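Local coordinates for protein yciO (Escherichia coli, PDB 1K7J) that is of unknown function but, as a SUA5/YrdC-family protein, may bind double-stranded RNA, at residues 152-158 with 173-179; 2-7 with 168-174; 29-33 with 140-145. All coordinates share one frame; numbering follows the deposited sequence.

Contact 1: 152-158 with 173-179; sequences FTESDPE and HGGYLGQ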
loop_
_atom_site.group_PDB
_atom_site.type_symbol
_atom_site.label_atom_id
_atom_site.label_comp_id
_atom_site.label_asym_id
_atom_site.label_seq_id
_atom_site.Cartn_x
_atom_site.Cartn_y
_atom_site.Cartn_z
ATOM N N PHE A 152 -10.807 2.956 -10.549
ATOM C CA PHE A 152 -10.527 4.065 -9.643
ATOM C C PHE A 152 -10.431 3.653 -8.187
ATOM O O PHE A 152 -10.993 2.640 -7.775
ATOM C CB PHE A 152 -11.622 5.126 -9.773
ATOM C CG PHE A 152 -11.818 5.631 -11.175
ATOM C CD1 PHE A 152 -10.853 6.424 -11.785
ATOM C CD2 PHE A 152 -12.975 5.316 -11.884
ATOM C CE1 PHE A 152 -11.036 6.902 -13.085
ATOM C CE2 PHE A 152 -13.169 5.787 -13.184
ATOM C CZ PHE A 152 -12.197 6.583 -13.785
ATOM N N THR A 153 -9.710 4.451 -7.406
ATOM C CA THR A 153 -9.572 4.182 -5.980
ATOM C C THR A 153 -10.578 5.054 -5.249
ATOM O O THR A 153 -11.005 6.092 -5.770
ATOM C CB THR A 153 -8.174 4.561 -5.442
ATOM O OG1 THR A 153 -7.994 5.981 -5.536
ATOM C CG2 THR A 153 -7.090 3.858 -6.223
ATOM N N GLU A 154 -10.971 4.632 -4.053
ATOM C CA GLU A 154 -11.893 5.424 -3.255
ATOM C C GLU A 154 -11.081 6.630 -2.797
ATOM O O GLU A 154 -9.902 6.501 -2.454
ATOM C CB GLU A 154 -12.408 4.615 -2.060
ATOM C CG GLU A 154 -13.335 3.480 -2.478
ATOM C CD GLU A 154 -13.981 2.761 -1.303
ATOM O OE1 GLU A 154 -14.872 3.344 -0.647
ATOM O OE2 GLU A 154 -13.593 1.605 -1.039
ATOM N N SER A 155 -11.702 7.803 -2.800
ATOM C CA SER A 155 -10.989 9.021 -2.444
ATOM C C SER A 155 -11.693 9.904 -1.423
ATOM O O SER A 155 -11.096 10.851 -0.914
ATOM C CB SER A 155 -10.735 9.839 -3.709
ATOM O OG SER A 155 -11.965 10.209 -4.318
ATOM N N ASP A 156 -12.957 9.598 -1.143
ATOM C CA ASP A 156 -13.770 10.363 -0.198
ATOM C C ASP A 156 -13.848 9.602 1.128
ATOM O O ASP A 156 -14.495 8.558 1.212
ATOM C CB ASP A 156 -15.177 10.537 -0.781
ATOM C CG ASP A 156 -16.074 11.402 0.079
ATOM O OD1 ASP A 156 -15.930 11.380 1.319
ATOM O OD2 ASP A 156 -16.943 12.093 -0.494
ATOM N N PRO A 157 -13.201 10.123 2.185
ATOM C CA PRO A 157 -13.211 9.463 3.493
ATOM C C PRO A 157 -14.593 9.248 4.111
ATOM O O PRO A 157 -14.800 8.290 4.855
ATOM C CB PRO A 157 -12.310 10.363 4.344
ATOM C CG PRO A 157 -12.499 11.709 3.732
ATOM C CD PRO A 157 -12.487 11.411 2.252
ATOM N N GLU A 158 -15.535 10.133 3.811
ATOM C CA GLU A 158 -16.882 9.981 4.347
ATOM C C GLU A 158 -17.605 8.851 3.617
ATOM O O GLU A 158 -18.374 8.103 4.222
ATOM C CB GLU A 158 -17.662 11.291 4.217
ATOM C CG GLU A 158 -17.283 12.337 5.259
ATOM C CD GLU A 158 -17.454 11.834 6.685
ATOM O OE1 GLU A 158 -18.439 11.110 6.950
ATOM O OE2 GLU A 158 -16.612 12.169 7.546
ATOM N N HIS A 173 -9.079 9.720 8.221
ATOM C CA HIS A 173 -9.520 10.759 7.306
ATOM C C HIS A 173 -8.295 11.629 7.050
ATOM O O HIS A 173 -7.807 12.305 7.957
ATOM C CB HIS A 173 -10.632 11.578 7.969
ATOM C CG HIS A 173 -11.146 12.715 7.140
ATOM N ND1 HIS A 173 -10.321 13.675 6.594
ATOM C CD2 HIS A 173 -12.411 13.075 6.815
ATOM C CE1 HIS A 173 -11.056 14.580 5.972
ATOM N NE2 HIS A 173 -12.327 14.241 6.091
ATOM N N GLY A 174 -7.785 11.593 5.821
ATOM C CA GLY A 174 -6.623 12.388 5.475
ATOM C C GLY A 174 -6.933 13.315 4.319
ATOM O O GLY A 174 -6.053 13.661 3.532
ATOM N N GLY A 175 -8.198 13.711 4.216
ATOM C CA GLY A 175 -8.609 14.603 3.150
ATOM C C GLY A 175 -9.226 13.896 1.959
ATOM O O GLY A 175 -9.380 12.674 1.947
ATOM N N TYR A 176 -9.588 14.683 0.953
ATOM C CA TYR A 176 -10.186 14.160 -0.266
ATOM C C TYR A 176 -9.066 14.025 -1.281
ATOM O O TYR A 176 -8.468 15.012 -1.706
ATOM C CB TYR A 176 -11.286 15.108 -0.746
ATOM C CG TYR A 176 -12.465 15.115 0.201
ATOM C CD1 TYR A 176 -12.355 15.662 1.480
ATOM C CD2 TYR A 176 -13.668 14.507 -0.152
ATOM C CE1 TYR A 176 -13.415 15.596 2.388
ATOM C CE2 TYR A 176 -14.734 14.435 0.747
ATOM C CZ TYR A 176 -14.597 14.978 2.014
ATOM O OH TYR A 176 -15.640 14.884 2.911
ATOM N N LEU A 177 -8.779 12.784 -1.654
ATOM C CA LEU A 177 -7.684 12.491 -2.562
ATOM C C LEU A 177 -8.096 12.314 -4.012
ATOM O O LEU A 177 -9.252 12.517 -4.380
ATOM C CB LEU A 177 -6.975 11.220 -2.084
ATOM C CG LEU A 177 -6.767 11.119 -0.569
ATOM C CD1 LEU A 177 -6.095 9.798 -0.219
ATOM C CD2 LEU A 177 -5.931 12.293 -0.091
ATOM N N GLY A 178 -7.120 11.950 -4.835
ATOM C CA GLY A 178 -7.396 11.699 -6.234
ATOM C C GLY A 178 -7.912 10.276 -6.330
ATOM O O GLY A 178 -7.743 9.488 -5.393
ATOM N N GLN A 179 -8.547 9.938 -7.446
ATOM C CA GLN A 179 -9.073 8.589 -7.626
ATOM C C GLN A 179 -8.248 7.757 -8.600
ATOM O O GLN A 179 -8.622 6.636 -8.938
ATOM C CB GLN A 179 -10.530 8.639 -8.091
ATOM C CG GLN A 179 -10.836 9.757 -9.060
ATOM C CD GLN A 179 -11.732 10.824 -8.447
ATOM O OE1 GLN A 179 -11.417 11.398 -7.397
ATOM N NE2 GLN A 179 -12.854 11.095 -9.099
HETATM O O HOH W 1 -17.875 13.875 1.854
#
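Asp156 OD1 accepts from two amides, Glu158 N and Glu159 N, and lies 3.3 Å from Tyr176 CE2 across the contact. Asp156 is thereby the N-cap of helix 157-164. Here two extended loops of the YrdC-like fold run antiparallel, one leading into that helix, the other leaving strand 170-173. Asp156 CG stands anti to the backbone N (chi1 -176°), which brings OD1 to Glu158 N at 2.8 Å. The carboxylate lies alongside the Tyr176 ring, pointing the same way, and a water joins Asp156 OD2 to Tyr176 OH. Pro157 meets two rings with neighbouring ring carbons, CD over the centre of Tyr176 and CG over a His173 face toward the rim, both CH-pi contacts. Gly175, at phi 97° and psi -179°, where a CB would jam against the preceding carbonyl oxygen, turns the chain between those rings; Tyr38 OH is hydrogen-bonded to its carbonyl oxygen and to Gly174 N.

At the other end, Gln179 O takes the amide hydrogen of Thr153 (Thr153 N to Gln179 O, 2.9 Å), and the CA of Phe152 leans against the same carbonyl oxygen. The amide bond is nearly straight, although the donor is tilted well away from the carbonyl plane. Gln179 O also lies near the plane of the Phe152 ring, at its edge by CD1. Next along the pairing, Leu177 N donates to Ser155 O over 3.1 Å, and the CA of Tyr176 approaches that same oxygen, so backbone atoms carry the middle of the contact. Ser155 OG sits 3.3 Å from Gln179 OE1, a weak bond at best. On the His173 side, the closest approach is Pro157 CG to His173 CD2, 3.4 Å.

Contact 2: 2-7 with 168-174; sequences SQFFYI and VDLIIHG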
loop_
_atom_site.group_PDB
_atom_site.type_symbol
_atom_site.label_atom_id
_atom_site.label_comp_id
_atom_site.label_asym_id
_atom_site.label_seq_id
_atom_site.Cartn_x
_atom_site.Cartn_y
_atom_site.Cartn_z
ATOM N N SER A 2 -15.954 0.813 13.183
ATOM C CA SER A 2 -14.612 1.337 12.975
ATOM C C SER A 2 -14.392 2.671 13.675
ATOM O O SER A 2 -15.308 3.486 13.783
ATOM C CB SER A 2 -14.350 1.525 11.478
ATOM O OG SER A 2 -13.078 2.108 11.247
ATOM N N GLN A 3 -13.177 2.879 14.166
ATOM C CA GLN A 3 -12.838 4.151 14.780
ATOM C C GLN A 3 -12.598 5.071 13.588
ATOM O O GLN A 3 -12.333 4.594 12.480
ATOM C CB GLN A 3 -11.575 4.025 15.633
ATOM C CG GLN A 3 -11.847 3.510 17.038
ATOM C CD GLN A 3 -10.588 3.392 17.874
ATOM O OE1 GLN A 3 -9.906 2.369 17.852
ATOM N NE2 GLN A 3 -10.268 4.449 18.608
ATOM N N PHE A 4 -12.696 6.379 13.802
ATOM C CA PHE A 4 -12.520 7.347 12.722
ATOM C C PHE A 4 -11.651 8.501 13.227
ATOM O O PHE A 4 -12.056 9.250 14.119
ATOM C CB PHE A 4 -13.904 7.852 12.278
ATOM C CG PHE A 4 -13.909 8.577 10.959
ATOM C CD1 PHE A 4 -13.901 9.967 10.909
ATOM C CD2 PHE A 4 -13.939 7.867 9.762
ATOM C CE1 PHE A 4 -13.929 10.639 9.686
ATOM C CE2 PHE A 4 -13.966 8.531 8.535
ATOM C CZ PHE A 4 -13.961 9.918 8.497
ATOM N N PHE A 5 -10.453 8.630 12.661
ATOM C CA PHE A 5 -9.518 9.679 13.064
ATOM C C PHE A 5 -9.383 10.782 12.030
ATOM O O PHE A 5 -9.210 10.509 10.846
ATOM C CB PHE A 5 -8.102 9.124 13.268
ATOM C CG PHE A 5 -7.945 8.191 14.436
ATOM C CD1 PHE A 5 -8.981 7.964 15.336
ATOM C CD2 PHE A 5 -6.732 7.537 14.633
ATOM C CE1 PHE A 5 -8.804 7.096 16.416
ATOM C CE2 PHE A 5 -6.547 6.671 15.703
ATOM C CZ PHE A 5 -7.587 6.450 16.597
ATOM N N TYR A 6 -9.439 12.028 12.483
ATOM C CA TYR A 6 -9.245 13.167 11.597
ATOM C C TYR A 6 -7.791 13.553 11.804
ATOM O O TYR A 6 -7.436 14.106 12.844
ATOM C CB TYR A 6 -10.141 14.332 12.002
ATOM C CG TYR A 6 -11.569 14.195 11.547
ATOM C CD1 TYR A 6 -11.938 14.513 10.239
ATOM C CD2 TYR A 6 -12.558 13.759 12.425
ATOM C CE1 TYR A 6 -13.261 14.403 9.820
ATOM C CE2 TYR A 6 -13.881 13.644 12.017
ATOM C CZ TYR A 6 -14.226 13.970 10.715
ATOM O OH TYR A 6 -15.539 13.878 10.319
ATOM N N ILE A 7 -6.943 13.247 10.828
ATOM C CA ILE A 7 -5.529 13.575 10.945
ATOM C C ILE A 7 -5.118 14.609 9.898
ATOM O O ILE A 7 -5.426 14.463 8.715
ATOM C CB ILE A 7 -4.656 12.302 10.795
ATOM C CG1 ILE A 7 -5.048 11.282 11.871
ATOM C CG2 ILE A 7 -3.177 12.659 10.907
ATOM C CD1 ILE A 7 -4.191 10.022 11.886
ATOM N N VAL A 168 -13.902 -2.597 8.872
ATOM C CA VAL A 168 -12.529 -2.264 9.234
ATOM C C VAL A 168 -12.488 -1.730 10.662
ATOM O O VAL A 168 -13.517 -1.361 11.227
ATOM C CB VAL A 168 -11.916 -1.229 8.263
ATOM C CG1 VAL A 168 -11.893 -1.801 6.852
ATOM C CG2 VAL A 168 -12.704 0.068 8.304
ATOM N N ASP A 169 -11.294 -1.687 11.240
ATOM C CA ASP A 169 -11.133 -1.245 12.618
ATOM C C ASP A 169 -10.814 0.237 12.785
ATOM O O ASP A 169 -11.090 0.829 13.831
ATOM C CB ASP A 169 -10.065 -2.110 13.283
ATOM C CG ASP A 169 -10.363 -3.590 13.136
ATOM O OD1 ASP A 169 -11.481 -4.003 13.517
ATOM O OD2 ASP A 169 -9.500 -4.337 12.635
ATOM N N LEU A 170 -10.237 0.834 11.752
ATOM C CA LEU A 170 -9.902 2.247 11.794
ATOM C C LEU A 170 -9.891 2.831 10.400
ATOM O O LEU A 170 -9.460 2.184 9.449
ATOM C CB LEU A 170 -8.520 2.462 12.419
ATOM C CG LEU A 170 -7.973 3.895 12.311
ATOM C CD1 LEU A 170 -8.820 4.837 13.158
ATOM C CD2 LEU A 170 -6.519 3.931 12.763
ATOM N N ILE A 171 -10.395 4.052 10.286
ATOM C CA ILE A 171 -10.383 4.769 9.026
ATOM C C ILE A 171 -9.750 6.107 9.356
ATOM O O ILE A 171 -10.223 6.824 10.240
ATOM C CB ILE A 171 -11.795 5.008 8.467
ATOM C CG1 ILE A 171 -12.425 3.673 8.062
ATOM C CG2 ILE A 171 -11.718 5.953 7.265
ATOM C CD1 ILE A 171 -13.884 3.777 7.640
ATOM N N ILE A 172 -8.654 6.419 8.676
ATOM C CA ILE A 172 -7.977 7.686 8.894
ATOM C C ILE A 172 -8.403 8.655 7.810
ATOM O O ILE A 172 -8.149 8.430 6.632
ATOM C CB ILE A 172 -6.438 7.536 8.837
ATOM C CG1 ILE A 172 -5.950 6.683 10.010
ATOM C CG2 ILE A 172 -5.778 8.910 8.874
ATOM C CD1 ILE A 172 -4.466 6.350 9.950
ATOM N N HIS A 173 -9.079 9.720 8.221
ATOM C CA HIS A 173 -9.520 10.759 7.306
ATOM C C HIS A 173 -8.295 11.629 7.050
ATOM O O HIS A 173 -7.807 12.305 7.957
ATOM C CB HIS A 173 -10.632 11.578 7.969
ATOM C CG HIS A 173 -11.146 12.715 7.140
ATOM N ND1 HIS A 173 -10.321 13.675 6.594
ATOM C CD2 HIS A 173 -12.411 13.075 6.815
ATOM C CE1 HIS A 173 -11.056 14.580 5.972
ATOM N NE2 HIS A 173 -12.327 14.241 6.091
ATOM N N GLY A 174 -7.785 11.593 5.821
ATOM C CA GLY A 174 -6.623 12.388 5.475
ATOM C C GLY A 174 -6.933 13.315 4.319
ATOM O O GLY A 174 -6.053 13.661 3.532
HETATM O O HOH W 2 -10.710 0.104 16.476
#
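Gln3 and Leu170 begin a parallel strand pairing that runs on through Phe4 with Ile171 and Phe5 with Ile172 to Tyr6 with His173. Five backbone hydrogen bonds alternate along it, the shortest from His173 N to Phe5 O at 2.7 Å. At the start, Gln3 O has two donors on opposite faces of its plane, Ile171 N and Ser2 OG, while a water spans Gln3 OE1 and Asp169 O.

Apolar contacts on the face of Gln3, Phe5 and Leu170 put Leu170 CD1 over the centre of the Phe5 ring, 3.6 Å from the centroid and 7° off the normal, and Ile7 CD1 against Ile172 CG2; on the other face Phe4 CE2 meets Ile171 CG2.

There Phe4, Tyr6 and His173 form an aromatic cluster. Phe4 CG, anti to its own N (chi1 -165°), carries the ring to His173 CB; the two rings meet rim to rim, planes at 85°. Tyr6 approaches the imidazole obliquely, Tyr6 CE1 lying 3.4 Å from His173 CD2.

Strand 3-6 is one of the two outermost strands of the chain's sheet, and strand 170-173 lies between it and strand 30-34; helix 14-25 packs on the Phe5 face, helix 157-164 on the Phe4 face.

Contact 3: 29-33 with 140-145; sequences VIVYP and MLSTSL. With SO4 (sulfate ion), chain B.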
loop_
_atom_site.group_PDB
_atom_site.type_symbol
_atom_site.label_atom_id
_atom_site.label_comp_id
_atom_site.label_asym_id
_atom_site.label_seq_id
_atom_site.Cartn_x
_atom_site.Cartn_y
_atom_site.Cartn_z
ATOM N N VAL A 29 -7.318 -3.965 11.009
ATOM C CA VAL A 29 -7.293 -3.604 9.597
ATOM C C VAL A 29 -7.674 -2.133 9.532
ATOM O O VAL A 29 -8.698 -1.723 10.084
ATOM C CB VAL A 29 -8.311 -4.427 8.785
ATOM C CG1 VAL A 29 -8.446 -3.854 7.384
ATOM C CG2 VAL A 29 -7.865 -5.879 8.716
ATOM N N ILE A 30 -6.851 -1.332 8.862
ATOM C CA ILE A 30 -7.133 0.091 8.766
ATOM C C ILE A 30 -7.185 0.599 7.337
ATOM O O ILE A 30 -6.698 -0.047 6.408
ATOM C CB ILE A 30 -6.069 0.932 9.515
ATOM C CG1 ILE A 30 -4.760 0.963 8.716
ATOM C CG2 ILE A 30 -5.819 0.345 10.902
ATOM C CD1 ILE A 30 -3.714 1.902 9.294
ATOM N N VAL A 31 -7.808 1.760 7.176
ATOM C CA VAL A 31 -7.891 2.425 5.888
ATOM C C VAL A 31 -7.094 3.700 6.120
ATOM O O VAL A 31 -7.341 4.429 7.083
ATOM C CB VAL A 31 -9.341 2.789 5.507
ATOM C CG1 VAL A 31 -9.345 3.697 4.277
ATOM C CG2 VAL A 31 -10.133 1.520 5.218
ATOM N N TYR A 32 -6.117 3.956 5.262
ATOM C CA TYR A 32 -5.300 5.150 5.416
ATOM C C TYR A 32 -5.017 5.812 4.077
ATOM O O TYR A 32 -5.019 5.163 3.035
ATOM C CB TYR A 32 -3.983 4.814 6.124
ATOM C CG TYR A 32 -3.062 3.882 5.370
ATOM C CD1 TYR A 32 -3.310 2.510 5.311
ATOM C CD2 TYR A 32 -1.916 4.371 4.745
ATOM C CE1 TYR A 32 -2.429 1.644 4.647
ATOM C CE2 TYR A 32 -1.034 3.519 4.084
ATOM C CZ TYR A 32 -1.293 2.159 4.041
ATOM O OH TYR A 32 -0.398 1.315 3.415
ATOM N N PRO A 33 -4.760 7.122 4.093
ATOM C CA PRO A 33 -4.483 7.859 2.861
ATOM C C PRO A 33 -3.063 7.702 2.333
ATOM O O PRO A 33 -2.119 7.572 3.107
ATOM C CB PRO A 33 -4.764 9.299 3.267
ATOM C CG PRO A 33 -4.248 9.324 4.685
ATOM C CD PRO A 33 -4.799 8.032 5.255
HETATM N N MSE A 140 3.950 -2.174 5.822
HETATM C CA MSE A 140 2.568 -2.460 6.155
HETATM C C MSE A 140 1.990 -3.262 4.991
HETATM O O MSE A 140 2.156 -2.877 3.837
HETATM C CB MSE A 140 1.811 -1.140 6.329
HETATM C CG MSE A 140 0.348 -1.261 6.678
HETATM SE SE MSE A 140 -0.214 0.200 7.826
HETATM C CE MSE A 140 0.500 1.690 6.828
ATOM N N LEU A 141 1.361 -4.397 5.280
ATOM C CA LEU A 141 0.747 -5.189 4.221
ATOM C C LEU A 141 -0.434 -4.348 3.766
ATOM O O LEU A 141 -1.248 -3.922 4.588
ATOM C CB LEU A 141 0.255 -6.533 4.754
ATOM C CG LEU A 141 -0.563 -7.352 3.751
ATOM C CD1 LEU A 141 0.286 -7.682 2.526
ATOM C CD2 LEU A 141 -1.057 -8.620 4.423
ATOM N N SER A 142 -0.531 -4.102 2.465
ATOM C CA SER A 142 -1.599 -3.255 1.957
ATOM C C SER A 142 -2.101 -3.627 0.575
ATOM O O SER A 142 -1.618 -4.563 -0.059
ATOM C CB SER A 142 -1.110 -1.803 1.895
ATOM O OG SER A 142 -0.505 -1.390 3.108
ATOM N N THR A 143 -3.102 -2.868 0.142
ATOM C CA THR A 143 -3.699 -2.960 -1.188
ATOM C C THR A 143 -4.375 -1.612 -1.373
ATOM O O THR A 143 -4.716 -0.940 -0.392
ATOM C CB THR A 143 -4.796 -4.060 -1.331
ATOM O OG1 THR A 143 -5.971 -3.675 -0.605
ATOM C CG2 THR A 143 -4.294 -5.399 -0.834
ATOM N N SER A 144 -4.542 -1.183 -2.616
ATOM C CA SER A 144 -5.222 0.081 -2.848
ATOM C C SER A 144 -6.682 -0.177 -2.512
ATOM O O SER A 144 -7.152 -1.309 -2.612
ATOM C CB SER A 144 -5.106 0.499 -4.314
ATOM O OG SER A 144 -3.759 0.752 -4.667
ATOM N N LEU A 145 -7.396 0.858 -2.095
ATOM C CA LEU A 145 -8.804 0.694 -1.785
ATOM C C LEU A 145 -9.615 1.126 -2.997
ATOM O O LEU A 145 -9.712 2.312 -3.299
ATOM C CB LEU A 145 -9.199 1.544 -0.574
ATOM C CG LEU A 145 -10.652 1.398 -0.110
ATOM C CD1 LEU A 145 -10.940 -0.057 0.232
ATOM C CD2 LEU A 145 -10.898 2.287 1.104
HETATM S S SO4 B . -3.337 -2.554 -6.060
HETATM O O1 SO4 B . -2.743 -1.205 -6.063
HETATM O O2 SO4 B . -4.102 -2.761 -4.820
HETATM O O3 SO4 B . -4.244 -2.698 -7.218
HETATM O O4 SO4 B . -2.261 -3.558 -6.150
#
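Tyr32 reaches from strand 30-34 to Met140 and Ser142 of strand 140-144 in the twisted mixed sheet of the YrdC-like fold, where strand 37-43 lies between the two. Their short axes are 9.3 Å apart and inclined at 69°, so side chains alone make the contact. From CB the ring is set by chi1 of 64°, with CG between the backbone N and the carbonyl carbon. The approach to the selenomethionine methyl, Met140 CE, tightens from CG outward: CD1 and CD2 are just within touch, CE1 and CE2 come closer, and Tyr32 CZ closest, 3.3 Å from Met140 CE. This methyl lies over one face, displaced toward the rim, a CH-pi contact; SE approaches obliquely, 4.6 Å from the ring centroid, in a Met-aromatic contact. Met140 is bent at chi2 and chi3 (chi3 49°), which turns CE over the ring face. At the tip, Tyr32 OH is hydrogen-bonded to Ser142 OG, which lies in the ring plane at its edge. Methyl above and hydroxyl at the edge thus hold the ring from two directions.

Ile30 CD1 also borders the selenium. Near the strand's end a sulfate, probably from the crystallisation liquor, accepts from Ser144 N (to O2) and Ser144 OG (to O1); Arg57 and Arg196 also bind it. The remaining apolar touch is Val31 CG1 against Leu145 CD2, at 3.8 Å.

Contact 3 is buried near the middle of the chain, contact 2 is partly buried at one edge of the sheet, and contact 1 lies at the surface. Contacts 2 and 3 belong to that same sheet, where strands 170-173 and 30-34 are neighbours; Leu170 O and Val31 N connect them. Contact 1 continues contact 2 beyond the strand end, sharing His173 and Gly174, and joins contact 3 through Glu154 N and Leu145 O. The chemistry follows position: regular backbone pairing in contact 2, a few backbone bonds with proline-aromatic packing and water in contact 1, and side chains alone across the interior in contact 3.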